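Local coordinates for glycoside hydrolase family 31 (Kribbella flavida DSM 17836, PDB 5X3I), which hydrolyses the alpha-1,3-glucosidic linkages of the cyclic tetrasaccharide cyclobis-(1-6)-alpha-nigerosyl, releasing isomaltose inside the cell, at residues V298-A303 / S635-L640; T343-A348 / A377-L382; A410-R415 / R449-E454. The protein carries 1 engineered substitution. All blocks are in the same frame, centred on the assembly; numbering follows the deposited sequence.

Interaction 1. Residues V298-A303 / S635-L640; sequences VFRLWA and SLVPYL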
loop_
_atom_site.group_PDB
_atom_site.type_symbol
_atom_site.label_atom_id
_atom_site.label_comp_id
_atom_site.label_asym_id
_atom_site.label_seq_id
_atom_site.Cartn_x
_atom_site.Cartn_y
_atom_site.Cartn_z
ATOM N N VAL A 298 -16.656 9.612 -7.384
ATOM C CA VAL A 298 -15.803 8.745 -6.557
ATOM C C VAL A 298 -16.244 8.804 -5.099
ATOM O O VAL A 298 -15.938 7.906 -4.319
ATOM C CB VAL A 298 -14.282 9.098 -6.645
ATOM C CG1 VAL A 298 -13.824 9.122 -8.081
ATOM C CG2 VAL A 298 -13.959 10.414 -5.935
ATOM N N PHE A 299 -17.014 9.829 -4.749
ATOM C CA PHE A 299 -17.480 9.966 -3.378
ATOM C C PHE A 299 -18.747 9.178 -3.060
ATOM O O PHE A 299 -19.222 9.200 -1.932
ATOM C CB PHE A 299 -17.681 11.440 -3.048
ATOM C CG PHE A 299 -16.402 12.202 -2.966
ATOM C CD1 PHE A 299 -15.430 11.838 -2.043
ATOM C CD2 PHE A 299 -16.155 13.269 -3.802
ATOM C CE1 PHE A 299 -14.235 12.529 -1.954
ATOM C CE2 PHE A 299 -14.957 13.972 -3.711
ATOM C CZ PHE A 299 -14.008 13.601 -2.790
ATOM N N ARG A 300 -19.276 8.453 -4.037
ATOM C CA ARG A 300 -20.407 7.587 -3.761
ATOM C C ARG A 300 -19.930 6.235 -3.236
ATOM O O ARG A 300 -18.735 5.966 -3.211
ATOM C CB ARG A 300 -21.254 7.406 -5.021
ATOM C CG ARG A 300 -21.744 8.717 -5.617
ATOM C CD ARG A 300 -22.599 8.473 -6.834
ATOM N NE ARG A 300 -23.833 7.783 -6.496
ATOM C CZ ARG A 300 -24.674 7.277 -7.395
ATOM N NH1 ARG A 300 -24.390 7.358 -8.692
ATOM N NH2 ARG A 300 -25.792 6.685 -6.998
ATOM N N LEU A 301 -20.861 5.366 -2.868
ATOM C CA LEU A 301 -20.484 4.073 -2.318
ATOM C C LEU A 301 -19.875 3.180 -3.394
ATOM O O LEU A 301 -20.408 3.076 -4.506
ATOM C CB LEU A 301 -21.684 3.378 -1.680
ATOM C CG LEU A 301 -21.477 1.906 -1.291
ATOM C CD1 LEU A 301 -20.402 1.766 -0.206
ATOM C CD2 LEU A 301 -22.797 1.254 -0.843
ATOM N N TRP A 302 -18.748 2.565 -3.056
ATOM C CA TRP A 302 -18.106 1.559 -3.896
ATOM C C TRP A 302 -18.465 0.155 -3.422
ATOM O O TRP A 302 -18.254 -0.186 -2.258
ATOM C CB TRP A 302 -16.580 1.717 -3.888
ATOM C CG TRP A 302 -16.048 2.957 -4.510
ATOM C CD1 TRP A 302 -16.428 4.242 -4.247
ATOM C CD2 TRP A 302 -15.015 3.039 -5.492
ATOM N NE1 TRP A 302 -15.699 5.111 -5.007
ATOM C CE2 TRP A 302 -14.820 4.402 -5.780
ATOM C CE3 TRP A 302 -14.225 2.088 -6.152
ATOM C CZ2 TRP A 302 -13.870 4.844 -6.695
ATOM C CZ3 TRP A 302 -13.280 2.530 -7.067
ATOM C CH2 TRP A 302 -13.114 3.896 -7.331
ATOM N N ALA A 303 -18.986 -0.662 -4.329
ATOM C CA ALA A 303 -19.347 -2.029 -3.993
ATOM C C ALA A 303 -18.360 -2.976 -4.634
ATOM O O ALA A 303 -17.923 -2.749 -5.758
ATOM C CB ALA A 303 -20.763 -2.354 -4.433
ATOM N N SER A 635 -26.040 12.477 -0.079
ATOM C CA SER A 635 -26.287 13.894 0.173
ATOM C C SER A 635 -25.011 14.673 0.458
ATOM O O SER A 635 -24.977 15.878 0.287
ATOM C CB SER A 635 -27.256 14.070 1.342
ATOM O OG SER A 635 -28.513 13.530 1.016
ATOM N N LEU A 636 -23.970 13.972 0.886
ATOM C CA LEU A 636 -22.695 14.591 1.235
ATOM C C LEU A 636 -21.792 14.838 0.042
ATOM O O LEU A 636 -20.766 15.495 0.175
ATOM C CB LEU A 636 -21.939 13.709 2.227
ATOM C CG LEU A 636 -22.076 14.003 3.711
ATOM C CD1 LEU A 636 -21.271 12.980 4.508
ATOM C CD2 LEU A 636 -21.588 15.398 4.006
ATOM N N VAL A 637 -22.146 14.286 -1.118
ATOM C CA VAL A 637 -21.238 14.365 -2.257
ATOM C C VAL A 637 -20.880 15.809 -2.655
ATOM O O VAL A 637 -19.709 16.087 -2.910
ATOM C CB VAL A 637 -21.785 13.599 -3.476
ATOM C CG1 VAL A 637 -20.952 13.896 -4.717
ATOM C CG2 VAL A 637 -21.782 12.108 -3.189
ATOM N N PRO A 638 -21.860 16.738 -2.685
ATOM C CA PRO A 638 -21.428 18.111 -3.000
ATOM C C PRO A 638 -20.457 18.713 -1.964
ATOM O O PRO A 638 -19.551 19.443 -2.344
ATOM C CB PRO A 638 -22.744 18.896 -3.024
ATOM C CG PRO A 638 -23.784 17.861 -3.373
ATOM C CD PRO A 638 -23.328 16.621 -2.660
ATOM N N TYR A 639 -20.661 18.430 -0.686
ATOM C CA TYR A 639 -19.737 18.884 0.350
ATOM C C TYR A 639 -18.335 18.306 0.134
ATOM O O TYR A 639 -17.355 19.043 0.095
ATOM C CB TYR A 639 -20.242 18.512 1.740
ATOM C CG TYR A 639 -19.254 18.841 2.849
ATOM C CD1 TYR A 639 -19.066 20.151 3.271
ATOM C CD2 TYR A 639 -18.515 17.840 3.478
ATOM C CE1 TYR A 639 -18.169 20.461 4.282
ATOM C CE2 TYR A 639 -17.614 18.143 4.499
ATOM C CZ TYR A 639 -17.446 19.457 4.892
ATOM O OH TYR A 639 -16.555 19.772 5.890
ATOM N N LEU A 640 -18.264 16.989 -0.035
ATOM C CA LEU A 640 -16.989 16.296 -0.221
ATOM C C LEU A 640 -16.260 16.846 -1.430
ATOM O O LEU A 640 -15.066 17.090 -1.375
ATOM C CB LEU A 640 -17.203 14.787 -0.366
ATOM C CG LEU A 640 -17.626 14.100 0.936
ATOM C CD1 LEU A 640 -18.239 12.737 0.701
ATOM C CD2 LEU A 640 -16.426 13.982 1.884
#
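Phe299 and Val637 bring the two backbones together, their CA atoms 5.9 Å apart, where a short 3-10 turn meets a kinked helix. The setting is the closure of the TIM barrel. Residues 298-303 lead into the first barrel strand, 302-304, and helix 622-650 follows the eighth strand, 591-593. Trp302 hydrogen-bonds through its backbone to Met592 and Tyr594 and so joins these two strands. The kink comes at Pro638, which has no N-H to give to the turn before; the N of Tyr639 also lacks that bond.

The Phe299 ring is held between two aliphatic groups. Leu640 CB sits over one face, 3.7 Å from the ring centroid and 10° off its normal, a CH-pi contact. Val298 CG2 lies over the centre of the opposite face. Phe299 CG is anti to the carbonyl carbon (chi1 -69°), which swings the ring beside the helix backbone. Phe299 CE2 comes 3.9 Å from Leu640 O. Leu640 CD1 reaches back to Phe299 CB at 4.0 Å. An alanine in place of Phe299 would probably leave Leu640 CB and Val298 CG2 facing a gap where the ring had been.

Val637 CG2 touches both Phe299 and Arg300, 4.2 Å from Phe299 CB and 4.2 Å from Arg300 CG. The arginine chain bends at chi3, and its NE forms a salt bridge with Glu634. Phe299 O accepts a hydrogen bond from Arg633 NE. The incoming turn is tied to the strand that follows it: Trp302 NE1 donates to Val298 O at 2.9 Å, with an N-H...O angle of 160°.

Interaction 2. Residues T343-A348 / A377-L382; sequences TIWRDA and AMIDEL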
loop_
_atom_site.group_PDB
_atom_site.type_symbol
_atom_site.label_atom_id
_atom_site.label_comp_id
_atom_site.label_asym_id
_atom_site.label_seq_id
_atom_site.Cartn_x
_atom_site.Cartn_y
_atom_site.Cartn_z
ATOM N N THR A 343 -6.037 -9.074 -19.087
ATOM C CA THR A 343 -6.360 -7.967 -19.934
ATOM C C THR A 343 -7.445 -8.354 -20.933
ATOM O O THR A 343 -7.718 -7.638 -21.831
ATOM C CB THR A 343 -5.102 -7.362 -20.609
ATOM O OG1 THR A 343 -5.418 -6.125 -21.218
ATOM C CG2 THR A 343 -4.558 -8.324 -21.619
ATOM N N ILE A 344 -8.068 -9.496 -20.708
ATOM C CA ILE A 344 -9.132 -10.009 -21.584
ATOM C C ILE A 344 -10.294 -10.611 -20.772
ATOM O O ILE A 344 -10.058 -11.301 -19.793
ATOM C CB ILE A 344 -8.556 -11.084 -22.550
ATOM C CG1 ILE A 344 -7.618 -10.443 -23.574
ATOM C CG2 ILE A 344 -9.663 -11.865 -23.254
ATOM C CD1 ILE A 344 -6.877 -11.443 -24.430
ATOM N N TRP A 345 -11.540 -10.338 -21.155
ATOM C CA TRP A 345 -12.689 -10.901 -20.433
ATOM C C TRP A 345 -12.637 -12.438 -20.443
ATOM O O TRP A 345 -12.340 -13.038 -21.464
ATOM C CB TRP A 345 -14.016 -10.435 -21.044
ATOM C CG TRP A 345 -14.359 -8.982 -20.875
ATOM C CD1 TRP A 345 -14.131 -7.971 -21.765
ATOM C CD2 TRP A 345 -15.036 -8.389 -19.764
ATOM N NE1 TRP A 345 -14.614 -6.779 -21.269
ATOM C CE2 TRP A 345 -15.171 -7.012 -20.040
ATOM C CE3 TRP A 345 -15.541 -8.887 -18.562
ATOM C CZ2 TRP A 345 -15.782 -6.138 -19.159
ATOM C CZ3 TRP A 345 -16.148 -8.010 -17.688
ATOM C CH2 TRP A 345 -16.261 -6.652 -17.990
ATOM N N ARG A 346 -12.917 -13.069 -19.312
ATOM C CA ARG A 346 -12.961 -14.524 -19.271
ATOM C C ARG A 346 -13.943 -15.084 -20.306
ATOM O O ARG A 346 -15.032 -14.533 -20.504
ATOM C CB ARG A 346 -13.333 -15.036 -17.883
ATOM C CG ARG A 346 -13.333 -16.559 -17.791
ATOM C CD ARG A 346 -13.166 -17.046 -16.353
ATOM N NE ARG A 346 -14.343 -16.800 -15.534
ATOM C CZ ARG A 346 -15.242 -17.725 -15.218
ATOM N NH1 ARG A 346 -15.117 -18.970 -15.663
ATOM N NH2 ARG A 346 -16.263 -17.408 -14.442
ATOM N N ASP A 347 -13.504 -16.170 -20.939
ATOM C CA ASP A 347 -14.188 -16.895 -22.018
ATOM C C ASP A 347 -14.365 -16.102 -23.303
ATOM O O ASP A 347 -15.181 -16.461 -24.139
ATOM C CB ASP A 347 -15.567 -17.374 -21.551
ATOM C CG ASP A 347 -15.482 -18.352 -20.415
ATOM O OD1 ASP A 347 -14.479 -19.080 -20.351
ATOM O OD2 ASP A 347 -16.404 -18.392 -19.573
ATOM N N ALA A 348 -13.554 -15.072 -23.498
ATOM C CA ALA A 348 -13.559 -14.361 -24.769
ATOM C C ALA A 348 -12.902 -15.232 -25.825
ATOM O O ALA A 348 -11.976 -15.975 -25.524
ATOM C CB ALA A 348 -12.843 -13.035 -24.660
ATOM N N ALA A 377 -23.195 -4.766 -22.874
ATOM C CA ALA A 377 -24.574 -4.584 -22.428
ATOM C C ALA A 377 -24.636 -4.431 -20.911
ATOM O O ALA A 377 -25.378 -3.604 -20.404
ATOM C CB ALA A 377 -25.450 -5.751 -22.881
ATOM N N MET A 378 -23.853 -5.229 -20.192
ATOM C CA MET A 378 -23.803 -5.119 -18.738
ATOM C C MET A 378 -23.357 -3.717 -18.321
ATOM O O MET A 378 -23.993 -3.073 -17.493
ATOM C CB MET A 378 -22.860 -6.168 -18.137
ATOM C CG MET A 378 -22.694 -6.034 -16.626
ATOM S SD MET A 378 -21.359 -7.039 -15.941
ATOM C CE MET A 378 -19.956 -6.385 -16.813
ATOM N N ILE A 379 -22.277 -3.243 -18.926
ATOM C CA ILE A 379 -21.706 -1.955 -18.563
ATOM C C ILE A 379 -22.630 -0.809 -18.981
ATOM O O ILE A 379 -22.781 0.155 -18.252
ATOM C CB ILE A 379 -20.301 -1.764 -19.186
ATOM C CG1 ILE A 379 -19.320 -2.770 -18.589
ATOM C CG2 ILE A 379 -19.786 -0.356 -18.973
ATOM C CD1 ILE A 379 -17.995 -2.834 -19.325
ATOM N N ASP A 380 -23.251 -0.926 -20.149
ATOM C CA ASP A 380 -24.187 0.097 -20.588
ATOM C C ASP A 380 -25.347 0.216 -19.593
ATOM O O ASP A 380 -25.728 1.316 -19.230
ATOM C CB ASP A 380 -24.698 -0.196 -21.999
ATOM C CG ASP A 380 -23.626 0.010 -23.062
ATOM O OD1 ASP A 380 -22.539 0.528 -22.736
ATOM O OD2 ASP A 380 -23.869 -0.345 -24.228
ATOM N N GLU A 381 -25.874 -0.911 -19.123
ATOM C CA GLU A 381 -26.960 -0.862 -18.146
ATOM C C GLU A 381 -26.509 -0.240 -16.831
ATOM O O GLU A 381 -27.219 0.592 -16.281
ATOM C CB GLU A 381 -27.550 -2.247 -17.881
ATOM C CG GLU A 381 -28.615 -2.268 -16.766
ATOM C CD GLU A 381 -29.856 -1.392 -17.061
ATOM O OE1 GLU A 381 -30.109 -1.051 -18.228
ATOM O OE2 GLU A 381 -30.585 -1.052 -16.115
ATOM N N LEU A 382 -25.330 -0.626 -16.340
ATOM C CA LEU A 382 -24.807 -0.052 -15.101
ATOM C C LEU A 382 -24.629 1.463 -15.263
ATOM O O LEU A 382 -25.014 2.231 -14.393
ATOM C CB LEU A 382 -23.480 -0.720 -14.695
ATOM C CG LEU A 382 -23.559 -2.199 -14.294
ATOM C CD1 LEU A 382 -22.202 -2.768 -13.955
ATOM C CD2 LEU A 382 -24.505 -2.388 -13.108
#
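Trp345 extends from a loop to meet Met378 and Ile379 on helix 375-384. The backbones stay far apart, with 12.6 Å between the CA atoms of Trp345 and Met378, so the indole spans the gap. Its CB points toward the helix but is too far back to touch it. CG lies anti to the carbonyl carbon (chi1 -69°), and this sends the ring onward to the helix. The five-membered ring, NE1 included, still falls short of both helix residues. Contact begins on the far part of the six-membered ring. Trp345 CZ2 meets Ile379 CD1 at 4.0 Å. The next atom, Trp345 CH2, meets Met378 CE at 3.9 Å. Both methyl groups approach the indole obliquely. Met378 is extended as far as SD and then bends at chi3 (60°), which carries CE to the ring.

Other aromatic rings surround the indole. Phe463 and Trp336 meet it edge to face, and Trp372 meets it with planes at about 55°. Trp345 also opens a type II beta turn, closed by the bond from Ala348 N to Trp345 O at 3.1 Å. Met378 also touches Ile333 and helix 311-323.

The arrangement belongs to the second beta/alpha unit of a TIM barrel: the long loop after strand 330-333 folds back onto the helix that leads to strand 388-393.

Interaction 3. Residues A410-R415 / R449-E454; sequences AAAMVR and RDWWTE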
loop_
_atom_site.group_PDB
_atom_site.type_symbol
_atom_site.label_atom_id
_atom_site.label_comp_id
_atom_site.label_asym_id
_atom_site.label_seq_id
_atom_site.Cartn_x
_atom_site.Cartn_y
_atom_site.Cartn_z
ATOM N N ALA A 410 4.482 -12.667 -22.996
ATOM C CA ALA A 410 5.655 -12.816 -22.145
ATOM C C ALA A 410 6.908 -12.892 -23.011
ATOM O O ALA A 410 7.917 -12.275 -22.706
ATOM C CB ALA A 410 5.536 -14.041 -21.267
ATOM N N ALA A 411 6.821 -13.642 -24.102
ATOM C CA ALA A 411 7.942 -13.780 -25.016
ATOM C C ALA A 411 8.266 -12.438 -25.658
ATOM O O ALA A 411 9.429 -12.088 -25.793
ATOM C CB ALA A 411 7.651 -14.823 -26.078
ATOM N N ALA A 412 7.236 -11.693 -26.054
ATOM C CA ALA A 412 7.443 -10.362 -26.599
ATOM C C ALA A 412 8.102 -9.445 -25.572
ATOM O O ALA A 412 8.914 -8.618 -25.930
ATOM C CB ALA A 412 6.139 -9.763 -27.065
ATOM N N MET A 413 7.729 -9.591 -24.307
ATOM C CA MET A 413 8.293 -8.755 -23.256
ATOM C C MET A 413 9.804 -8.926 -23.171
ATOM O O MET A 413 10.534 -7.952 -23.056
ATOM C CB MET A 413 7.666 -9.077 -21.903
ATOM C CG MET A 413 6.279 -8.525 -21.694
ATOM S SD MET A 413 5.593 -8.990 -20.108
ATOM C CE MET A 413 6.442 -7.884 -19.002
ATOM N N VAL A 414 10.260 -10.174 -23.228
ATOM C CA VAL A 414 11.688 -10.470 -23.178
ATOM C C VAL A 414 12.366 -10.013 -24.464
ATOM O O VAL A 414 13.396 -9.363 -24.418
ATOM C CB VAL A 414 11.963 -11.976 -22.964
ATOM C CG1 VAL A 414 13.466 -12.275 -23.070
ATOM C CG2 VAL A 414 11.405 -12.439 -21.622
ATOM N N ARG A 415 11.771 -10.345 -25.606
ATOM C CA ARG A 415 12.356 -10.024 -26.904
ATOM C C ARG A 415 12.525 -8.517 -27.109
ATOM O O ARG A 415 13.553 -8.068 -27.588
ATOM C CB ARG A 415 11.497 -10.606 -28.038
ATOM C CG ARG A 415 12.075 -10.400 -29.444
ATOM C CD ARG A 415 11.064 -10.674 -30.560
ATOM N NE ARG A 415 10.092 -11.674 -30.164
ATOM C CZ ARG A 415 8.791 -11.443 -30.037
ATOM N NH1 ARG A 415 7.994 -12.412 -29.646
ATOM N NH2 ARG A 415 8.289 -10.248 -30.307
ATOM N N ARG A 449 5.243 1.599 -20.646
ATOM C CA ARG A 449 3.945 2.019 -20.138
ATOM C C ARG A 449 2.932 2.008 -21.300
ATOM O O ARG A 449 1.851 1.458 -21.152
ATOM C CB ARG A 449 4.004 3.398 -19.465
ATOM C CG ARG A 449 4.772 3.409 -18.117
ATOM C CD ARG A 449 4.506 4.647 -17.285
ATOM N NE ARG A 449 4.977 5.880 -17.911
ATOM C CZ ARG A 449 6.191 6.403 -17.746
ATOM N NH1 ARG A 449 7.092 5.788 -16.973
ATOM N NH2 ARG A 449 6.510 7.534 -18.365
ATOM N N ASP A 450 3.328 2.551 -22.450
ATOM C CA ASP A 450 2.509 2.514 -23.669
ATOM C C ASP A 450 2.138 1.089 -24.077
ATOM O O ASP A 450 0.968 0.786 -24.268
ATOM C CB ASP A 450 3.225 3.177 -24.851
ATOM C CG ASP A 450 3.339 4.680 -24.712
ATOM O OD1 ASP A 450 2.791 5.264 -23.767
ATOM O OD2 ASP A 450 3.988 5.281 -25.576
ATOM N N TRP A 451 3.154 0.243 -24.232
ATOM C CA TRP A 451 2.964 -1.134 -24.683
ATOM C C TRP A 451 2.054 -1.933 -23.757
ATOM O O TRP A 451 1.137 -2.604 -24.209
ATOM C CB TRP A 451 4.318 -1.841 -24.811
ATOM C CG TRP A 451 4.232 -3.197 -25.442
ATOM C CD1 TRP A 451 4.172 -3.476 -26.775
ATOM C CD2 TRP A 451 4.205 -4.455 -24.769
ATOM N NE1 TRP A 451 4.107 -4.826 -26.973
ATOM C CE2 TRP A 451 4.122 -5.453 -25.758
ATOM C CE3 TRP A 451 4.238 -4.838 -23.428
ATOM C CZ2 TRP A 451 4.080 -6.803 -25.448
ATOM C CZ3 TRP A 451 4.196 -6.184 -23.122
ATOM C CH2 TRP A 451 4.122 -7.149 -24.126
ATOM N N TRP A 452 2.314 -1.851 -22.459
ATOM C CA TRP A 452 1.526 -2.574 -21.464
ATOM C C TRP A 452 0.056 -2.125 -21.436
ATOM O O TRP A 452 -0.851 -2.946 -21.494
ATOM C CB TRP A 452 2.134 -2.395 -20.070
ATOM C CG TRP A 452 1.481 -3.212 -18.994
ATOM C CD1 TRP A 452 0.675 -2.762 -18.002
ATOM C CD2 TRP A 452 1.612 -4.621 -18.794
ATOM N NE1 TRP A 452 0.287 -3.804 -17.195
ATOM C CE2 TRP A 452 0.847 -4.957 -17.668
ATOM C CE3 TRP A 452 2.301 -5.630 -19.462
ATOM C CZ2 TRP A 452 0.753 -6.267 -17.187
ATOM C CZ3 TRP A 452 2.195 -6.935 -18.993
ATOM C CH2 TRP A 452 1.430 -7.237 -17.865
ATOM N N THR A 453 -0.150 -0.818 -21.333
ATOM C CA THR A 453 -1.493 -0.270 -21.229
ATOM C C THR A 453 -2.258 -0.404 -22.551
ATOM O O THR A 453 -3.487 -0.465 -22.543
ATOM C CB THR A 453 -1.481 1.218 -20.784
ATOM O OG1 THR A 453 -0.702 1.999 -21.692
ATOM C CG2 THR A 453 -0.896 1.355 -19.367
ATOM N N GLU A 454 -1.541 -0.474 -23.673
ATOM C CA GLU A 454 -2.198 -0.585 -24.977
ATOM C C GLU A 454 -3.086 -1.826 -25.034
ATOM O O GLU A 454 -4.097 -1.832 -25.697
ATOM C CB GLU A 454 -1.179 -0.623 -26.121
ATOM C CG GLU A 454 -1.797 -0.548 -27.510
ATOM C CD GLU A 454 -2.454 0.795 -27.820
ATOM O OE1 GLU A 454 -2.277 1.771 -27.062
ATOM O OE2 GLU A 454 -3.149 0.873 -28.846
#
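Met413 and Trp451 form the tight part of this contact between two nearly antiparallel helices. The short segments run at 173° to each other, and their axes come no closer than 12.5 Å. That is too far for backbones to touch, so side chains bridge the space, Trp451 from one helix and Met413 from the other, with Trp452 touched at Met413 SD. Met413 CG is 3.4 Å from Trp451 CZ3 and 3.5 Å from Trp451 CH2, a close fit of a methylene against the indole. The two side chains cross at about a right angle. Trp451 CG is anti to its own N (chi1 -172°), and the six-membered ring thus leads across to helix 404-415.

The rest is looser. Ala412 CB rests 4.0 Å from Trp451 CZ2. Met413 SD makes an oblique Met-aromatic contact with Trp452: it lies 5.4 Å from the centroid of the six-membered ring, with CZ3 its nearest atom there. Toward solvent, Trp451 remains partly exposed, whereas Met413 and Trp452 are buried. Trp451 stacks with His418, and Lys455 and Arg456 are the cation-pi partners of Trp451 and Trp452 respectively.

Within helix 446-454, Arg449 O is gripped twice, by Thr453 N and by Thr453 OG1 at 2.7 Å, from opposite faces of its carbonyl plane. The side chain of Trp452 is about 11 Å from that of Ala471, an engineered residue at the position of the probable nucleophile.

Both helices lie in the long connection between barrel strands 388-393 and 467-470. Arg449 and Thr453 turn to helix 496-510, where they pack on Ala503, and Thr453 also meets Leu507.

All three contacts belong to the catalytic TIM barrel, but to different parts of it. Interaction 1 is partly buried and joins the turn before the first strand to helix 622-650, which comes after the last strand. Interactions 2 and 3 are buried at their touching residues and hold the connections after the second and third strands. Helix 311-323 packs against residues of both interactions 1 and 2. Arg456 touches Thr343 of interaction 2 and Trp452 of interaction 3. Each contact relies on an aromatic ring. Interaction 1 uses a ring face, interaction 2 oblique methyl groups, and interaction 3 a methionine whose CG and SD each touch a different indole. Interactions 2 and 3 approach to about 6 Å between nearest atoms without touching.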